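Local coordinates for protein L-asparaginase I (Vibrio cholerae, PDB 2OCD) that probably hydrolyses L-asparagine to L-aspartate and ammonium, working in the cytoplasm as a homotetramer, at residues 324-328 against 329-333; 257-260 against 261-265. One frame throughout, in Å; residues are numbered along the deposited sequence. Where two conformers were deposited one is given.

In the fold
Two helix ends in the C-terminal region of the chain carry the contacts. Following the chain from the N terminus, interaction 2 comes first: residues 257-265 finish helix 252-263 and lead into strand 267-272 of the four-stranded parallel sheet. Interaction 1 follows at 324-333, where helix 320-327, lying against helix 303-315 and strand 296-297, gives way to a loop. Each contact links consecutive residues and so closes only a local turn; the two are in series, neither nesting nor crossing. The centres of interactions 1 and 2 lie about 21 Å apart, on the same side of the chain's centre. The nearest atoms of interactions 1 and 2 are about 6 Å apart and do not touch.

Interaction 1 (324-328 against 329-333); sequences KAKMQ and QVLRG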
loop_
_atom_site.group_PDB
_atom_site.type_symbol
_atom_site.label_atom_id
_atom_site.label_comp_id
_atom_site.label_asym_id
_atom_site.label_seq_id
_atom_site.Cartn_x
_atom_site.Cartn_y
_atom_site.Cartn_z
ATOM N N LYS B 324 -33.507 -16.350 -15.885
ATOM C CA LYS B 324 -33.522 -16.018 -14.442
ATOM C C LYS B 324 -32.597 -16.947 -13.676
ATOM O O LYS B 324 -31.659 -16.484 -13.016
ATOM C CB LYS B 324 -34.945 -16.059 -13.854
ATOM C CG LYS B 324 -35.257 -15.025 -12.736
ATOM C CD LYS B 324 -36.211 -15.634 -11.707
ATOM C CE LYS B 324 -36.964 -14.620 -10.794
ATOM N NZ LYS B 324 -37.778 -15.391 -9.812
ATOM N N ALA B 325 -32.827 -18.252 -13.854
ATOM C CA ALA B 325 -31.981 -19.312 -13.287
ATOM C C ALA B 325 -30.504 -19.166 -13.665
ATOM O O ALA B 325 -29.634 -19.210 -12.803
ATOM C CB ALA B 325 -32.504 -20.693 -13.675
ATOM N N LYS B 326 -30.213 -18.931 -14.934
ATOM C CA LYS B 326 -28.831 -18.824 -15.388
ATOM C C LYS B 326 -28.097 -17.600 -14.835
ATOM O O LYS B 326 -26.905 -17.654 -14.561
ATOM C CB LYS B 326 -28.800 -18.827 -16.904
ATOM C CG LYS B 326 -28.319 -20.142 -17.608
ATOM C CD LYS B 326 -29.136 -21.325 -17.382
ATOM C CE LYS B 326 -28.410 -22.599 -17.961
ATOM N NZ LYS B 326 -27.125 -23.053 -17.202
HETATM N N MSE B 327 -28.792 -16.481 -14.674
HETATM C CA MSE B 327 -28.181 -15.293 -14.097
HETATM C C MSE B 327 -27.651 -15.592 -12.681
HETATM O O MSE B 327 -26.663 -14.974 -12.217
HETATM C CB MSE B 327 -29.211 -14.154 -13.995
HETATM C CG MSE B 327 -29.537 -13.432 -15.270
HETATM SE SE MSE B 327 -27.932 -12.520 -15.876
HETATM C CE MSE B 327 -27.940 -11.023 -14.641
ATOM N N GLN B 328 -28.298 -16.543 -12.006
ATOM C CA GLN B 328 -27.914 -16.928 -10.640
ATOM C C GLN B 328 -26.909 -18.070 -10.621
ATOM O O GLN B 328 -26.578 -18.598 -9.573
ATOM C CB GLN B 328 -29.164 -17.325 -9.838
ATOM C CG GLN B 328 -30.097 -16.133 -9.571
ATOM C CD GLN B 328 -31.476 -16.555 -8.976
ATOM O OE1 GLN B 328 -32.359 -17.006 -9.713
ATOM N NE2 GLN B 328 -31.666 -16.346 -7.662
ATOM N N GLN B 329 -26.435 -18.485 -11.774
ATOM C CA GLN B 329 -25.477 -19.561 -11.817
ATOM C C GLN B 329 -24.143 -19.026 -12.353
ATOM O O GLN B 329 -24.142 -18.094 -13.169
ATOM C CB GLN B 329 -26.062 -20.703 -12.646
ATOM C CG GLN B 329 -25.077 -21.748 -13.148
ATOM C CD GLN B 329 -25.751 -22.735 -14.127
ATOM O OE1 GLN B 329 -26.748 -22.402 -14.803
ATOM N NE2 GLN B 329 -25.227 -23.937 -14.192
ATOM N N VAL B 330 -23.032 -19.566 -11.815
ATOM C CA VAL B 330 -21.695 -19.134 -12.135
ATOM C C VAL B 330 -21.392 -19.734 -13.467
ATOM O O VAL B 330 -21.377 -20.950 -13.600
ATOM C CB VAL B 330 -20.608 -19.576 -11.091
ATOM C CG1 VAL B 330 -19.234 -19.072 -11.513
ATOM C CG2 VAL B 330 -20.936 -19.068 -9.703
ATOM N N LEU B 331 -21.167 -18.922 -14.484
ATOM C CA LEU B 331 -21.001 -19.527 -15.794
ATOM C C LEU B 331 -19.546 -19.452 -16.235
ATOM O O LEU B 331 -19.093 -20.352 -16.936
ATOM C CB LEU B 331 -21.969 -18.888 -16.809
ATOM C CG LEU B 331 -23.493 -19.007 -16.521
ATOM C CD1 LEU B 331 -24.392 -18.384 -17.597
ATOM C CD2 LEU B 331 -23.839 -20.492 -16.355
ATOM N N ARG B 332 -18.820 -18.399 -15.812
ATOM C CA ARG B 332 -17.439 -18.174 -16.242
ATOM C C ARG B 332 -16.588 -17.476 -15.197
ATOM O O ARG B 332 -15.702 -16.663 -15.529
ATOM C CB ARG B 332 -17.356 -17.368 -17.540
ATOM C CG ARG B 332 -18.235 -17.838 -18.697
ATOM C CD ARG B 332 -17.652 -18.948 -19.590
ATOM N NE ARG B 332 -18.518 -19.064 -20.769
ATOM C CZ ARG B 332 -19.689 -19.706 -20.785
ATOM N NH1 ARG B 332 -20.118 -20.351 -19.702
ATOM N NH2 ARG B 332 -20.446 -19.698 -21.877
ATOM N N GLY B 333 -16.836 -17.839 -13.934
ATOM C CA GLY B 333 -16.053 -17.334 -12.797
ATOM C C GLY B 333 -16.307 -15.856 -12.492
ATOM O O GLY B 333 -15.534 -15.250 -11.759
#
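Lys-326 and Gln-329, three positions apart where helix 320-327 ends, run their side chains side by side in the same direction. From CB the lysine bends at its second torsion (chi2 63°), and this curls the chain along the glutamine amide. CG lies 3.9 Å from Gln-329 OE1, CD passes the same oxygen at 3.7 Å, and CE follows at 3.6 Å. A second bend, at chi4 (69°), turns the ammonium toward the glutamine amide, bringing NZ to a short hydrogen bond of 2.5 Å with Gln-329 OE1, tilted from the amide plane. The backbone bond from Gln-329 N to Lys-326 O, 2.9 Å, spans three residues and closes a tight turn at the helix C terminus, with the lysine-glutamine pair on its surface. Leu-331 folds back toward this turn, its CD1 reaching 4.0 Å from Lys-326 O. Next along, buried Met-327, a selenomethionine, packs on Leu-310 and Leu-313 of helix 303-315, whose Lys-309 bonds the carbonyls of Met-327 and Gln-329; Lys-326 also touches Leu-313. At the tip a cation meets a neutral amide: charge attracts dipole, with no salt bridge, and the lysine would probably polarise the side-chain amide of Gln-329 at OE1.

Interaction 2 (257-260 against 261-265); sequences QLKA and ASERG
Ser-262 turns its hydroxyl back on the preceding turn of helix, where two carbonyl oxygens lie close: OG is 3.0 Å from Lys-259 O and 3.1 Å from Leu-258 O. The first torsion (chi1 50°) sets OG between the backbone N and the carbonyl carbon, and it is this rotation that faces it to both. The main hydrogen bond of Ser-262 OG, however, is to Ala-293 O, outside the helix. Leu-258 O also accepts the regular helical bond from Ser-262 N at 2.9 Å. Ala-261 CB, meanwhile, rests against both Gln-257 O and Leu-258 O, 3.5 Å from each. One residue further on, Glu-263 lays its aliphatic part over the backbone, with CG 3.2 Å from Lys-259 O. The side chains of Glu-263 and Lys-259 slant across one another without their charged ends pairing: Lys-259 NZ stays 5.6 Å from Glu-263 OE2 and instead bonds weakly to Asp-292 O.

Behind these contacts stands the end of the helix itself. The bond from Arg-264 N to Ala-260 O is weak, and a Schellman motif takes over, with Gly-265 N on Ser-262 O and Val-266 N on Ala-261 O; the positive phi of Gly-265 makes the turn. Ala-261 and Gln-257 rest on Leu-231 of helix 224-231, and helix 252-263 itself forms the crossover of a beta-alpha-beta unit, joining the neighbouring parallel strands 237-242 and 267-272.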
loop_
_atom_site.group_PDB
_atom_site.type_symbol
_atom_site.label_atom_id
_atom_site.label_comp_id
_atom_site.label_asym_id
_atom_site.label_seq_id
_atom_site.Cartn_x
_atom_site.Cartn_y
_atom_site.Cartn_z
ATOM N N GLN B 257 -43.854 -1.679 -8.402
ATOM C CA GLN B 257 -43.371 -1.529 -9.802
ATOM C C GLN B 257 -42.459 -2.673 -10.180
ATOM O O GLN B 257 -42.595 -3.278 -11.256
ATOM C CB GLN B 257 -42.547 -0.263 -9.993
ATOM C CG GLN B 257 -43.292 1.047 -9.880
ATOM C CD GLN B 257 -44.396 1.181 -10.902
ATOM O OE1 GLN B 257 -44.173 1.030 -12.122
ATOM N NE2 GLN B 257 -45.611 1.479 -10.415
ATOM N N LEU B 258 -41.520 -2.977 -9.291
ATOM C CA LEU B 258 -40.532 -4.003 -9.598
ATOM C C LEU B 258 -41.231 -5.357 -9.792
ATOM O O LEU B 258 -40.977 -6.066 -10.790
ATOM C CB LEU B 258 -39.420 -4.029 -8.540
ATOM C CG LEU B 258 -38.609 -2.712 -8.497
ATOM C CD1 LEU B 258 -37.706 -2.670 -7.270
ATOM C CD2 LEU B 258 -37.799 -2.455 -9.782
ATOM N N LYS B 259 -42.150 -5.678 -8.889
ATOM C CA LYS B 259 -42.995 -6.869 -9.007
ATOM C C LYS B 259 -43.836 -6.903 -10.303
ATOM O O LYS B 259 -43.914 -7.923 -10.962
ATOM C CB LYS B 259 -43.925 -6.988 -7.793
ATOM C CG LYS B 259 -44.534 -8.407 -7.575
ATOM C CD LYS B 259 -45.652 -8.384 -6.494
ATOM C CE LYS B 259 -46.069 -9.801 -5.959
ATOM N NZ LYS B 259 -45.435 -10.183 -4.590
ATOM N N ALA B 260 -44.460 -5.793 -10.656
ATOM C CA ALA B 260 -45.277 -5.729 -11.842
ATOM C C ALA B 260 -44.401 -6.003 -13.096
ATOM O O ALA B 260 -44.835 -6.705 -14.038
ATOM C CB ALA B 260 -46.022 -4.372 -11.910
ATOM N N ALA B 261 -43.153 -5.508 -13.063
ATOM C CA ALA B 261 -42.203 -5.641 -14.177
ATOM C C ALA B 261 -41.692 -7.060 -14.311
ATOM O O ALA B 261 -41.574 -7.574 -15.424
ATOM C CB ALA B 261 -41.009 -4.691 -13.993
ATOM N N SER B 262 -41.372 -7.694 -13.193
ATOM C CA SER B 262 -40.956 -9.081 -13.227
ATOM C C SER B 262 -42.089 -10.010 -13.629
ATOM O O SER B 262 -41.874 -11.011 -14.271
ATOM C CB SER B 262 -40.345 -9.519 -11.895
ATOM O OG SER B 262 -41.176 -9.165 -10.807
ATOM N N GLU B 263 -43.312 -9.654 -13.285
ATOM C CA GLU B 263 -44.499 -10.455 -13.647
ATOM C C GLU B 263 -44.854 -10.456 -15.121
ATOM O O GLU B 263 -45.593 -11.352 -15.572
ATOM C CB GLU B 263 -45.711 -9.941 -12.906
ATOM C CG GLU B 263 -45.761 -10.429 -11.525
ATOM C CD GLU B 263 -47.000 -9.972 -10.807
ATOM O OE1 GLU B 263 -47.607 -8.944 -11.209
ATOM O OE2 GLU B 263 -47.358 -10.657 -9.833
ATOM N N ARG B 264 -44.368 -9.465 -15.853
ATOM C CA ARG B 264 -44.579 -9.488 -17.303
ATOM C C ARG B 264 -43.275 -9.787 -17.996
ATOM O O ARG B 264 -43.098 -9.524 -19.164
ATOM C CB ARG B 264 -45.300 -8.237 -17.858
ATOM C CG ARG B 264 -44.909 -6.887 -17.259
ATOM C CD ARG B 264 -44.093 -6.002 -18.186
ATOM N NE ARG B 264 -43.794 -4.767 -17.488
ATOM C CZ ARG B 264 -42.950 -3.844 -17.892
ATOM N NH1 ARG B 264 -42.789 -2.781 -17.131
ATOM N NH2 ARG B 264 -42.277 -3.975 -19.033
ATOM N N GLY B 265 -42.370 -10.399 -17.262
ATOM C CA GLY B 265 -41.165 -10.967 -17.857
ATOM C C GLY B 265 -39.925 -10.097 -17.938
ATOM O O GLY B 265 -39.057 -10.386 -18.778
#